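Protocadherin gamma-B3 (Homo sapiens, PDB 5K8R) probably acts as a calcium-dependent cell-adhesion protein and may help establish and maintain specific neuronal connections in the brain. Local coordinates at residues A[254-257]-A[258-261]. Residues are numbered along the deposited sequence; the frame is centred on the assembly and turned at random.
Sequences IGKE and VRQL
Gly255 O takes two backbone N-H groups of the following residues, Arg259 N at 2.6 Å, almost in line with the carbonyl, and Val258 N at 3.1 Å, from above the carbonyl plane and more bent (N-H...O 136°). One step on, Lys256 O accepts Gln260 N at 3.1 Å, and Val258 O accepts Leu261 N as the chain leaves helical geometry. Gly255 is the N-cap residue of this single turn. On its inner side Ile254 CD1 lies 3.6 Å from Val258 CG1, and both side chains rest on Ile287 of strand 284-292. Ile254 CG2 points elsewhere, covering one face of the Arg259 guanidinium 3.5 Å from NH2; a bend at chi3 (-81°) folds the arginine back to that methyl. With an alanine here both branches are gone, which would probably leave a gap beside Val258 and the guanidinium freer to turn. Glu257 OE1 is satisfied by a salt bridge to Arg282, while backbone hydrogen bonds tie Leu261 to Ile274. This short helix 256-259 links strands 248-252 and 262-264, which edge the two facing sheets of the third extracellular cadherin repeat, a Greek-key beta-sandwich.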
loop_
_atom_site.group_PDB
_atom_site.type_symbol
_atom_site.label_atom_id
_atom_site.label_comp_id
_atom_site.label_asym_id
_atom_site.label_seq_id
_atom_site.Cartn_x
_atom_site.Cartn_y
_atom_site.Cartn_z
ATOM N N ILE A 254 22.976 -18.092 -6.421
ATOM C CA ILE A 254 24.114 -17.830 -7.291
ATOM C C ILE A 254 25.402 -18.048 -6.510
ATOM O O ILE A 254 25.449 -17.898 -5.284
ATOM C CB ILE A 254 24.038 -16.407 -7.887
ATOM C CG1 ILE A 254 24.748 -16.369 -9.238
ATOM C CG2 ILE A 254 24.633 -15.378 -6.936
ATOM C CD1 ILE A 254 24.254 -17.427 -10.192
ATOM N N GLY A 255 26.459 -18.429 -7.229
ATOM C CA GLY A 255 27.763 -18.638 -6.645
ATOM C C GLY A 255 28.718 -17.506 -6.996
ATOM O O GLY A 255 28.448 -16.663 -7.851
ATOM N N LYS A 256 29.862 -17.504 -6.306
ATOM C CA LYS A 256 30.849 -16.455 -6.534
ATOM C C LYS A 256 31.478 -16.555 -7.918
ATOM O O LYS A 256 31.892 -15.534 -8.479
ATOM C CB LYS A 256 31.927 -16.500 -5.453
ATOM C CG LYS A 256 31.482 -15.923 -4.120
ATOM C CD LYS A 256 32.662 -15.700 -3.194
ATOM C CE LYS A 256 32.239 -14.959 -1.937
ATOM N NZ LYS A 256 33.393 -14.675 -1.042
ATOM N N GLU A 257 31.562 -17.763 -8.484
ATOM C CA GLU A 257 32.092 -17.898 -9.838
ATOM C C GLU A 257 31.170 -17.261 -10.868
ATOM O O GLU A 257 31.629 -16.845 -11.937
ATOM C CB GLU A 257 32.321 -19.370 -10.183
ATOM C CG GLU A 257 31.086 -20.248 -10.060
ATOM C CD GLU A 257 31.285 -21.617 -10.683
ATOM O OE1 GLU A 257 31.442 -21.690 -11.919
ATOM O OE2 GLU A 257 31.305 -22.619 -9.936
ATOM N N VAL A 258 29.876 -17.172 -10.567
ATOM C CA VAL A 258 28.908 -16.582 -11.484
ATOM C C VAL A 258 28.611 -15.150 -11.061
ATOM O O VAL A 258 28.286 -14.300 -11.898
ATOM C CB VAL A 258 27.622 -17.421 -11.536
ATOM C CG1 VAL A 258 26.747 -16.972 -12.691
ATOM C CG2 VAL A 258 27.966 -18.901 -11.646
ATOM N N ARG A 259 28.717 -14.878 -9.757
ATOM C CA ARG A 259 28.564 -13.513 -9.269
ATOM C C ARG A 259 29.600 -12.582 -9.889
ATOM O O ARG A 259 29.300 -11.416 -10.175
ATOM C CB ARG A 259 28.666 -13.492 -7.742
ATOM C CG ARG A 259 28.721 -12.093 -7.153
ATOM C CD ARG A 259 28.698 -12.100 -5.635
ATOM N NE ARG A 259 27.346 -12.245 -5.102
ATOM C CZ ARG A 259 26.817 -13.400 -4.713
ATOM N NH1 ARG A 259 27.527 -14.517 -4.798
ATOM N NH2 ARG A 259 25.581 -13.439 -4.238
ATOM N N GLN A 260 30.812 -13.078 -10.118
ATOM C CA GLN A 260 31.872 -12.299 -10.740
ATOM C C GLN A 260 31.837 -12.361 -12.262
ATOM O O GLN A 260 32.752 -11.843 -12.912
ATOM C CB GLN A 260 33.237 -12.776 -10.239
ATOM C CG GLN A 260 33.462 -12.573 -8.752
ATOM C CD GLN A 260 33.595 -11.110 -8.378
ATOM O OE1 GLN A 260 32.748 -10.560 -7.676
ATOM N NE2 GLN A 260 34.668 -10.475 -8.839
ATOM N N LEU A 261 30.817 -12.985 -12.844
ATOM C CA LEU A 261 30.734 -13.163 -14.290
ATOM C C LEU A 261 29.521 -12.501 -14.920
ATOM O O LEU A 261 29.638 -11.923 -16.003
ATOM C CB LEU A 261 30.732 -14.659 -14.638
ATOM C CG LEU A 261 32.051 -15.241 -15.151
ATOM C CD1 LEU A 261 32.414 -14.626 -16.493
ATOM C CD2 LEU A 261 33.172 -15.031 -14.144
#